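Side-chain contacts in chitinase (PDB 5XSW), which probably hydrolyses chitin as an endochitinase, here as the C-terminal part of a longer protein, with a beta-strand region joined to a helical region that binds a glycan: residues Ile75-Thr80 / Thr473-Tyr478; Asn29-Asp34 / Tyr263-Phe268; Ile49-Gly54 / Thr71-Phe76. One frame throughout, in Å; residues are numbered along the deposited sequence.

Interaction 1: residues Ile75-Thr80 / Thr473-Tyr478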
loop_
_atom_site.group_PDB
_atom_site.type_symbol
_atom_site.label_atom_id
_atom_site.label_comp_id
_atom_site.label_asym_id
_atom_site.label_seq_id
_atom_site.Cartn_x
_atom_site.Cartn_y
_atom_site.Cartn_z
ATOM N N ILE A 75 -20.015 -5.902 -0.538
ATOM C CA ILE A 75 -18.888 -6.774 -0.176
ATOM C C ILE A 75 -19.372 -7.972 0.590
ATOM O O ILE A 75 -20.040 -7.814 1.604
ATOM C CB ILE A 75 -17.794 -5.989 0.723
ATOM C CG1 ILE A 75 -17.235 -4.773 -0.038
ATOM C CG2 ILE A 75 -16.717 -6.936 1.188
ATOM C CD1 ILE A 75 -16.695 -3.651 0.891
ATOM N N PHE A 76 -19.022 -9.163 0.139
ATOM C CA PHE A 76 -19.538 -10.402 0.729
ATOM C C PHE A 76 -18.426 -11.299 1.233
ATOM O O PHE A 76 -17.917 -12.156 0.508
ATOM C CB PHE A 76 -20.361 -11.203 -0.284
ATOM C CG PHE A 76 -21.702 -10.572 -0.577
ATOM C CD1 PHE A 76 -21.783 -9.453 -1.387
ATOM C CD2 PHE A 76 -22.857 -11.072 0.013
ATOM C CE1 PHE A 76 -23.019 -8.817 -1.642
ATOM C CE2 PHE A 76 -24.136 -10.466 -0.257
ATOM C CZ PHE A 76 -24.197 -9.333 -1.081
ATOM N N HIS A 77 -18.052 -11.099 2.492
ATOM C CA HIS A 77 -17.096 -11.957 3.165
ATOM C C HIS A 77 -17.748 -13.293 3.489
ATOM O O HIS A 77 -18.930 -13.492 3.249
ATOM C CB HIS A 77 -16.605 -11.252 4.447
ATOM C CG HIS A 77 -15.609 -10.168 4.172
ATOM N ND1 HIS A 77 -14.316 -10.451 3.779
ATOM C CD2 HIS A 77 -15.713 -8.818 4.191
ATOM C CE1 HIS A 77 -13.670 -9.318 3.553
ATOM N NE2 HIS A 77 -14.486 -8.312 3.817
ATOM N N LEU A 78 -16.967 -14.206 4.029
ATOM C CA LEU A 78 -17.439 -15.520 4.412
ATOM C C LEU A 78 -18.724 -15.419 5.214
ATOM O O LEU A 78 -18.894 -14.492 6.032
ATOM C CB LEU A 78 -16.373 -16.254 5.214
ATOM C CG LEU A 78 -15.030 -16.621 4.581
ATOM C CD1 LEU A 78 -14.116 -17.287 5.649
ATOM C CD2 LEU A 78 -15.173 -17.541 3.373
ATOM N N ASN A 79 -19.661 -16.314 4.904
ATOM C CA ASN A 79 -20.919 -16.403 5.649
ATOM C C ASN A 79 -21.724 -15.115 5.711
ATOM O O ASN A 79 -22.170 -14.720 6.776
ATOM C CB ASN A 79 -20.621 -16.876 7.083
ATOM C CG ASN A 79 -21.841 -17.496 7.765
ATOM O OD1 ASN A 79 -22.711 -18.061 7.107
ATOM N ND2 ASN A 79 -21.898 -17.397 9.090
ATOM N N THR A 80 -21.909 -14.447 4.578
ATOM C CA THR A 80 -22.588 -13.151 4.566
ATOM C C THR A 80 -23.820 -13.310 3.643
ATOM O O THR A 80 -23.684 -13.870 2.570
ATOM C CB THR A 80 -21.653 -12.008 4.054
ATOM O OG1 THR A 80 -20.581 -11.799 4.994
ATOM C CG2 THR A 80 -22.408 -10.701 3.874
ATOM N N THR A 473 -10.049 -8.974 -4.866
ATOM C CA THR A 473 -11.272 -8.901 -4.076
ATOM C C THR A 473 -11.012 -8.282 -2.695
ATOM O O THR A 473 -9.865 -7.906 -2.408
ATOM C CB THR A 473 -11.902 -10.336 -3.941
ATOM O OG1 THR A 473 -13.213 -10.246 -3.370
ATOM C CG2 THR A 473 -11.018 -11.261 -3.106
ATOM N N GLY A 474 -12.066 -8.149 -1.871
ATOM C CA GLY A 474 -11.953 -7.613 -0.514
ATOM C C GLY A 474 -12.320 -6.146 -0.418
ATOM O O GLY A 474 -12.600 -5.489 -1.430
ATOM N N ASP A 475 -12.269 -5.598 0.793
ATOM C CA ASP A 475 -12.806 -4.248 1.019
ATOM C C ASP A 475 -12.055 -3.163 0.294
ATOM O O ASP A 475 -12.663 -2.272 -0.304
ATOM C CB ASP A 475 -12.804 -3.890 2.527
ATOM C CG ASP A 475 -13.830 -4.657 3.309
ATOM O OD1 ASP A 475 -13.843 -5.886 3.273
ATOM O OD2 ASP A 475 -14.654 -4.028 3.965
ATOM N N ASP A 476 -10.717 -3.187 0.387
ATOM C CA ASP A 476 -9.918 -2.153 -0.276
ATOM C C ASP A 476 -10.182 -2.175 -1.823
ATOM O O ASP A 476 -10.294 -1.162 -2.424
ATOM C CB ASP A 476 -8.402 -2.371 -0.039
ATOM C CG ASP A 476 -7.986 -2.151 1.468
ATOM O OD1 ASP A 476 -8.688 -1.368 2.102
ATOM O OD2 ASP A 476 -7.012 -2.782 1.960
ATOM N N TRP A 477 -10.164 -3.350 -2.417
ATOM C CA TRP A 477 -10.425 -3.447 -3.880
ATOM C C TRP A 477 -11.781 -2.817 -4.234
ATOM O O TRP A 477 -11.946 -2.023 -5.179
ATOM C CB TRP A 477 -10.394 -4.909 -4.308
ATOM C CG TRP A 477 -10.708 -5.084 -5.783
ATOM C CD1 TRP A 477 -11.915 -5.513 -6.353
ATOM C CD2 TRP A 477 -9.839 -4.742 -6.877
ATOM N NE1 TRP A 477 -11.787 -5.492 -7.754
ATOM C CE2 TRP A 477 -10.535 -5.022 -8.086
ATOM C CE3 TRP A 477 -8.526 -4.249 -6.957
ATOM C CZ2 TRP A 477 -9.932 -4.844 -9.343
ATOM C CZ3 TRP A 477 -7.927 -4.086 -8.230
ATOM C CH2 TRP A 477 -8.640 -4.394 -9.391
ATOM N N TYR A 478 -12.745 -3.144 -3.422
ATOM C CA TYR A 478 -14.105 -2.667 -3.652
ATOM C C TYR A 478 -14.184 -1.174 -3.774
ATOM O O TYR A 478 -14.691 -0.655 -4.777
ATOM C CB TYR A 478 -15.013 -3.149 -2.516
ATOM C CG TYR A 478 -16.514 -2.879 -2.807
ATOM C CD1 TYR A 478 -17.234 -3.669 -3.733
ATOM C CD2 TYR A 478 -17.171 -1.855 -2.174
ATOM C CE1 TYR A 478 -18.596 -3.391 -4.015
ATOM C CE2 TYR A 478 -18.556 -1.586 -2.422
ATOM C CZ TYR A 478 -19.244 -2.358 -3.334
ATOM O OH TYR A 478 -20.578 -2.062 -3.564
#
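H77 and D475 meet through a His-carboxylate hydrogen bond. H77 NE2 gives its N-H to D475 OD1 at 2.6 Å, with an angle of 166° at the hydrogen. OD1 lies in the ring plane, and the carboxylate is only 21° from coplanar with the imidazole. OD1 accepts the bond nearly end-on. The carboxylate would probably favour a positive charge on the ring. Beside this pair, I75 sits over one face of the Y478 ring. Its CG1 lies 3.8 Å from the ring centroid in a CH-pi contact and comes closest to Y478 CG, at 3.4 Å. I75 CD1 reaches the same ring near CD2, and also lies 3.7 Å from D475 OD2. Y478 has CG anti to its backbone N (chi1 -171°), which turns the ring toward the strand. The contact thus sets strand 75-77 against the first turn of helix 475-482. G474 is the N-cap residue. Its backbone angles call for glycine, and its O takes the first helical bond from Y478 N at 3.1 Å. Further out, Y478 OH bonds to T71 O, and W31 meets the H77 ring edge-to-face. D475 also packs on D270 of the second subunit.

Interaction 2: residues Asn29-Asp34 / Tyr263-Phe268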
loop_
_atom_site.group_PDB
_atom_site.type_symbol
_atom_site.label_atom_id
_atom_site.label_comp_id
_atom_site.label_asym_id
_atom_site.label_seq_id
_atom_site.Cartn_x
_atom_site.Cartn_y
_atom_site.Cartn_z
ATOM N N ASN A 29 -10.911 -18.549 -4.481
ATOM C CA ASN A 29 -11.687 -17.567 -5.235
ATOM C C ASN A 29 -13.012 -17.223 -4.575
ATOM O O ASN A 29 -13.786 -16.475 -5.114
ATOM C CB ASN A 29 -11.955 -18.061 -6.664
ATOM C CG ASN A 29 -11.832 -16.946 -7.693
ATOM O OD1 ASN A 29 -11.297 -15.880 -7.394
ATOM N ND2 ASN A 29 -12.285 -17.205 -8.928
ATOM N N GLY A 30 -13.266 -17.749 -3.391
ATOM C CA GLY A 30 -14.531 -17.467 -2.736
ATOM C C GLY A 30 -14.391 -16.936 -1.325
ATOM O O GLY A 30 -15.306 -17.092 -0.500
ATOM N N TRP A 31 -13.263 -16.283 -1.029
ATOM C CA TRP A 31 -13.042 -15.795 0.335
ATOM C C TRP A 31 -13.843 -14.529 0.537
ATOM O O TRP A 31 -14.335 -14.223 1.639
ATOM C CB TRP A 31 -11.540 -15.561 0.580
ATOM C CG TRP A 31 -11.195 -14.978 1.929
ATOM C CD1 TRP A 31 -10.998 -15.671 3.106
ATOM C CD2 TRP A 31 -11.004 -13.585 2.246
ATOM N NE1 TRP A 31 -10.717 -14.783 4.124
ATOM C CE2 TRP A 31 -10.710 -13.507 3.623
ATOM C CE3 TRP A 31 -11.082 -12.399 1.505
ATOM C CZ2 TRP A 31 -10.469 -12.301 4.261
ATOM C CZ3 TRP A 31 -10.857 -11.194 2.150
ATOM C CH2 TRP A 31 -10.556 -11.162 3.525
ATOM N N CYS A 32 -13.958 -13.767 -0.549
ATOM C CA CYS A 32 -14.764 -12.565 -0.588
ATOM C C CYS A 32 -15.278 -12.413 -2.034
ATOM O O CYS A 32 -14.542 -12.687 -3.019
ATOM C CB CYS A 32 -13.953 -11.303 -0.196
ATOM S SG CYS A 32 -14.933 -9.911 0.153
ATOM N N PHE A 33 -16.527 -11.986 -2.148
ATOM C CA PHE A 33 -17.086 -11.562 -3.448
ATOM C C PHE A 33 -17.353 -10.094 -3.407
ATOM O O PHE A 33 -18.049 -9.601 -2.513
ATOM C CB PHE A 33 -18.407 -12.348 -3.781
ATOM C CG PHE A 33 -18.207 -13.823 -3.862
ATOM C CD1 PHE A 33 -17.620 -14.400 -4.982
ATOM C CD2 PHE A 33 -18.582 -14.644 -2.818
ATOM C CE1 PHE A 33 -17.429 -15.786 -5.060
ATOM C CE2 PHE A 33 -18.377 -16.031 -2.871
ATOM C CZ PHE A 33 -17.791 -16.601 -3.983
ATOM N N ASP A 34 -16.833 -9.362 -4.381
ATOM C CA ASP A 34 -17.114 -7.949 -4.484
ATOM C C ASP A 34 -18.092 -7.751 -5.656
ATOM O O ASP A 34 -17.732 -8.038 -6.795
ATOM C CB ASP A 34 -15.846 -7.122 -4.756
ATOM C CG ASP A 34 -14.942 -6.993 -3.523
ATOM O OD1 ASP A 34 -15.299 -7.558 -2.474
ATOM O OD2 ASP A 34 -13.891 -6.322 -3.655
ATOM N N TYR A 263 -5.525 -7.219 -2.014
ATOM C CA TYR A 263 -6.369 -7.502 -3.194
ATOM C C TYR A 263 -6.392 -8.991 -3.511
ATOM O O TYR A 263 -7.336 -9.512 -4.135
ATOM C CB TYR A 263 -5.866 -6.748 -4.426
ATOM C CG TYR A 263 -6.001 -5.247 -4.404
ATOM C CD1 TYR A 263 -6.722 -4.594 -3.417
ATOM C CD2 TYR A 263 -5.366 -4.478 -5.389
ATOM C CE1 TYR A 263 -6.821 -3.190 -3.397
ATOM C CE2 TYR A 263 -5.490 -3.102 -5.409
ATOM C CZ TYR A 263 -6.222 -2.468 -4.413
ATOM O OH TYR A 263 -6.301 -1.107 -4.471
ATOM N N TYR A 264 -5.343 -9.686 -3.104
ATOM C CA TYR A 264 -5.188 -11.069 -3.516
ATOM C C TYR A 264 -5.002 -12.016 -2.346
ATOM O O TYR A 264 -3.958 -12.665 -2.202
ATOM C CB TYR A 264 -4.020 -11.175 -4.498
ATOM C CG TYR A 264 -4.350 -10.633 -5.887
ATOM C CD1 TYR A 264 -5.261 -11.322 -6.721
ATOM C CD2 TYR A 264 -3.768 -9.468 -6.364
ATOM C CE1 TYR A 264 -5.576 -10.864 -8.014
ATOM C CE2 TYR A 264 -4.113 -8.958 -7.678
ATOM C CZ TYR A 264 -5.009 -9.705 -8.483
ATOM O OH TYR A 264 -5.289 -9.282 -9.747
ATOM N N PRO A 265 -6.040 -12.162 -1.539
ATOM C CA PRO A 265 -5.966 -13.180 -0.476
ATOM C C PRO A 265 -5.769 -14.591 -1.026
ATOM O O PRO A 265 -5.217 -15.414 -0.293
ATOM C CB PRO A 265 -7.333 -13.050 0.245
ATOM C CG PRO A 265 -8.224 -12.378 -0.731
ATOM C CD PRO A 265 -7.346 -11.473 -1.590
ATOM N N ASP A 266 -6.165 -14.884 -2.281
ATOM C CA ASP A 266 -5.924 -16.228 -2.822
ATOM C C ASP A 266 -4.479 -16.451 -3.179
ATOM O O ASP A 266 -4.047 -17.588 -3.252
ATOM C CB ASP A 266 -6.785 -16.489 -4.070
ATOM C CG ASP A 266 -8.271 -16.503 -3.704
ATOM O OD1 ASP A 266 -8.694 -17.513 -3.092
ATOM O OD2 ASP A 266 -8.984 -15.502 -3.959
ATOM N N ILE A 267 -3.736 -15.381 -3.455
ATOM C CA ILE A 267 -2.318 -15.562 -3.836
ATOM C C ILE A 267 -1.352 -15.435 -2.605
ATOM O O ILE A 267 -0.420 -16.214 -2.468
ATOM C CB ILE A 267 -1.902 -14.526 -4.923
ATOM C CG1 ILE A 267 -2.720 -14.768 -6.209
ATOM C CG2 ILE A 267 -0.392 -14.661 -5.275
ATOM C CD1 ILE A 267 -2.528 -13.645 -7.281
ATOM N N PHE A 268 -1.620 -14.479 -1.724
ATOM C CA PHE A 268 -0.704 -14.174 -0.608
ATOM C C PHE A 268 -1.247 -14.637 0.722
ATOM O O PHE A 268 -2.349 -14.234 1.078
ATOM C CB PHE A 268 -0.472 -12.659 -0.534
ATOM C CG PHE A 268 0.260 -12.119 -1.702
ATOM C CD1 PHE A 268 1.648 -12.242 -1.796
ATOM C CD2 PHE A 268 -0.428 -11.480 -2.725
ATOM C CE1 PHE A 268 2.339 -11.730 -2.895
ATOM C CE2 PHE A 268 0.251 -10.988 -3.810
ATOM C CZ PHE A 268 1.636 -11.098 -3.900
HETATM O O HOH W 1 -11.446 -15.108 -2.882
#
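D266 turns its carboxylate toward N29 by placing CG anti to its own carbonyl carbon, beside its backbone N (chi1 -65°). The chi1 of W31, 177°, carries CG to the far side from the backbone N and sets the indole against P265. The polar half of the contact is a side chain gripping a backbone. N29 N donates to D266 OD1 at 2.8 Å in a nearly straight bond (173°). The donor stands well above the carboxylate plane. The other oxygen works through water 1: D266 OD2 accepts from the water at 2.7 Å, and the water accepts from W31 N at 2.8 Å. One carboxylate therefore holds two backbone N-H groups of the loop before strand 32-41, one directly and one through water. The apolar half lies alongside. P265 CG touches W31 CE3 at 3.6 Å, and P265 CB stands over the rim of one indole face. Y26 OH also bonds to D266 OD1. The CB of N29 points away from P265-D266; its OD1 takes the backbone N-H of R471, and its ND2 bonds to a glycerol, probably from the crystallisation liquor. With an alanine here in place of D266, N29 N, Y26 OH and the bridging water would probably lose their acceptor, and the loop would be less firmly held. The contact is buried, and both carboxylate oxygens accept bonds from neutral donors. This is consistent with an ionised D266 whose charge is shared among N-H and O-H donors.

Interaction 3: residues Ile49-Gly54 / Thr71-Phe76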
loop_
_atom_site.group_PDB
_atom_site.type_symbol
_atom_site.label_atom_id
_atom_site.label_comp_id
_atom_site.label_asym_id
_atom_site.label_seq_id
_atom_site.Cartn_x
_atom_site.Cartn_y
_atom_site.Cartn_z
ATOM N N ILE A 49 -37.505 -1.601 -4.750
ATOM C CA ILE A 49 -36.497 -2.607 -4.452
ATOM C C ILE A 49 -35.915 -2.209 -3.102
ATOM O O ILE A 49 -35.370 -1.098 -2.973
ATOM C CB ILE A 49 -35.390 -2.644 -5.534
ATOM C CG1 ILE A 49 -35.973 -2.934 -6.909
ATOM C CG2 ILE A 49 -34.296 -3.645 -5.166
ATOM C CD1 ILE A 49 -34.907 -3.051 -8.025
ATOM N N LYS A 50 -36.077 -3.071 -2.108
ATOM C CA LYS A 50 -35.674 -2.755 -0.730
ATOM C C LYS A 50 -34.966 -3.922 -0.119
ATOM O O LYS A 50 -35.125 -5.056 -0.593
ATOM C CB LYS A 50 -36.891 -2.393 0.129
ATOM C CG LYS A 50 -37.662 -1.183 -0.414
ATOM C CD LYS A 50 -38.836 -0.834 0.508
ATOM C CE LYS A 50 -39.478 0.489 0.118
ATOM N NZ LYS A 50 -40.539 0.885 1.101
ATOM N N TYR A 51 -34.169 -3.681 0.924
ATOM C CA TYR A 51 -33.568 -4.807 1.640
ATOM C C TYR A 51 -34.568 -5.354 2.609
ATOM O O TYR A 51 -35.318 -4.587 3.194
ATOM C CB TYR A 51 -32.302 -4.425 2.422
ATOM C CG TYR A 51 -31.159 -3.966 1.562
ATOM C CD1 TYR A 51 -30.552 -4.843 0.648
ATOM C CD2 TYR A 51 -30.660 -2.687 1.681
ATOM C CE1 TYR A 51 -29.503 -4.426 -0.149
ATOM C CE2 TYR A 51 -29.600 -2.253 0.898
ATOM C CZ TYR A 51 -29.022 -3.137 -0.007
ATOM O OH TYR A 51 -27.979 -2.725 -0.777
ATOM N N ALA A 52 -34.541 -6.667 2.805
ATOM C CA ALA A 52 -35.494 -7.312 3.678
ATOM C C ALA A 52 -35.345 -6.830 5.106
ATOM O O ALA A 52 -36.334 -6.779 5.840
ATOM C CB ALA A 52 -35.338 -8.812 3.617
ATOM N N ASP A 53 -34.109 -6.507 5.504
ATOM C CA ASP A 53 -33.825 -6.094 6.872
ATOM C C ASP A 53 -33.668 -4.577 7.005
ATOM O O ASP A 53 -33.027 -4.095 7.932
ATOM C CB ASP A 53 -32.575 -6.840 7.428
ATOM C CG ASP A 53 -31.297 -6.692 6.545
ATOM O OD1 ASP A 53 -31.350 -6.109 5.423
ATOM O OD2 ASP A 53 -30.226 -7.206 6.986
ATOM N N GLY A 54 -34.290 -3.823 6.102
ATOM C CA GLY A 54 -34.316 -2.378 6.195
ATOM C C GLY A 54 -33.355 -1.690 5.251
ATOM O O GLY A 54 -32.320 -2.246 4.894
ATOM N N THR A 71 -24.192 -0.483 -3.345
ATOM C CA THR A 71 -23.404 0.609 -2.735
ATOM C C THR A 71 -22.585 0.097 -1.552
ATOM O O THR A 71 -21.669 -0.692 -1.748
ATOM C CB THR A 71 -24.311 1.851 -2.328
ATOM O OG1 THR A 71 -25.197 1.517 -1.257
ATOM C CG2 THR A 71 -25.106 2.324 -3.515
ATOM N N TRP A 72 -22.931 0.457 -0.323
ATOM C CA TRP A 72 -22.069 0.100 0.807
ATOM C C TRP A 72 -22.215 -1.343 1.140
ATOM O O TRP A 72 -21.429 -1.900 1.886
ATOM C CB TRP A 72 -22.396 0.980 2.021
ATOM C CG TRP A 72 -23.730 0.681 2.633
ATOM C CD1 TRP A 72 -24.950 1.263 2.322
ATOM C CD2 TRP A 72 -23.991 -0.276 3.668
ATOM N NE1 TRP A 72 -25.950 0.704 3.114
ATOM C CE2 TRP A 72 -25.385 -0.241 3.938
ATOM C CE3 TRP A 72 -23.189 -1.185 4.370
ATOM C CZ2 TRP A 72 -25.978 -1.067 4.892
ATOM C CZ3 TRP A 72 -23.778 -2.004 5.317
ATOM C CH2 TRP A 72 -25.160 -1.938 5.573
ATOM N N ARG A 73 -23.199 -2.007 0.553
ATOM C CA ARG A 73 -23.402 -3.416 0.928
ATOM C C ARG A 73 -22.912 -4.449 -0.123
ATOM O O ARG A 73 -23.281 -5.646 -0.079
ATOM C CB ARG A 73 -24.897 -3.612 1.229
ATOM C CG ARG A 73 -25.151 -4.335 2.465
ATOM C CD ARG A 73 -26.610 -4.174 2.944
ATOM N NE ARG A 73 -26.899 -5.325 3.787
ATOM C CZ ARG A 73 -28.080 -5.597 4.322
ATOM N NH1 ARG A 73 -28.202 -6.673 5.070
ATOM N NH2 ARG A 73 -29.119 -4.795 4.100
ATOM N N GLY A 74 -22.041 -4.012 -1.031
ATOM C CA GLY A 74 -21.592 -4.870 -2.107
ATOM C C GLY A 74 -20.488 -5.868 -1.796
ATOM O O GLY A 74 -20.056 -6.614 -2.702
ATOM N N ILE A 75 -20.015 -5.902 -0.538
ATOM C CA ILE A 75 -18.888 -6.774 -0.176
ATOM C C ILE A 75 -19.372 -7.972 0.590
ATOM O O ILE A 75 -20.040 -7.814 1.604
ATOM C CB ILE A 75 -17.794 -5.989 0.723
ATOM C CG1 ILE A 75 -17.235 -4.773 -0.038
ATOM C CG2 ILE A 75 -16.717 -6.936 1.188
ATOM C CD1 ILE A 75 -16.695 -3.651 0.891
ATOM N N PHE A 76 -19.022 -9.163 0.139
ATOM C CA PHE A 76 -19.538 -10.402 0.729
ATOM C C PHE A 76 -18.426 -11.299 1.233
ATOM O O PHE A 76 -17.917 -12.156 0.508
ATOM C CB PHE A 76 -20.361 -11.203 -0.284
ATOM C CG PHE A 76 -21.702 -10.572 -0.577
ATOM C CD1 PHE A 76 -21.783 -9.453 -1.387
ATOM C CD2 PHE A 76 -22.857 -11.072 0.013
ATOM C CE1 PHE A 76 -23.019 -8.817 -1.642
ATOM C CE2 PHE A 76 -24.136 -10.466 -0.257
ATOM C CZ PHE A 76 -24.197 -9.333 -1.081
HETATM O O HOH W 2 -27.391 -0.336 -0.268
#
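D53 OD2 takes a hydrogen bond from R73 NH1 at 2.8 Å, through its syn lone pair. R73 NH2 bonds to D53 OD1 at 2.9 Å, again on the syn side. The guanidinium thus grips the carboxylate end-on with two nitrogens, one to each oxygen, and the two planes are 28° apart. This is a bidentate salt bridge. D53 reaches it with CG set between its backbone N and carbonyl carbon (chi1 55°). The R73 side chain is extended from CG to NE and slides past Y51 in the opposite direction. R73 NH2 lies over one face of the Y51 ring, toward the rim, 3.4 Å from Y51 CG. R73 CZ is 4.6 Å from the ring centroid and close to the ring normal, a cation-pi contact. R73 CD adds a CH-pi contact on the ring. The phenol end is bridged: water 2 is 2.5 Å from Y51 OH and 3.0 Å from T71 OG1. R73 CG lies over one face of the W72 indole. The acid sits in a type I turn from Y51 to G54. The contact ties this turn, after edge strand 45-51 of one antiparallel sheet, to the loop before strand 75-77 of the other, consistent with a beta sandwich.

Overall arrangement
All three contacts involve the N-terminal beta region. Interactions 1 and 2 dock it on the helical part, while interaction 3 stays within it. Interactions 1 and 2 have centres about 8 Å apart and use neighbouring strands, 75-77 and 32-41, joined by F76 N to F33 O at 2.9 Å. Segment 473-478 of interaction 1 also meets strand 32-41 of interaction 2: T473 OG1 makes a weak hydrogen bond to C32 O. Interaction 3 lies about 13 Å from interaction 1, centre to centre, and shares I75 and F76 with it. The centres of interactions 2 and 3 are about 21 Å apart, yet C32 SG packs 3.6 Å from I75 CG2. None of the residues in these segments lines the glycan pocket, which includes K212, E213 and W215.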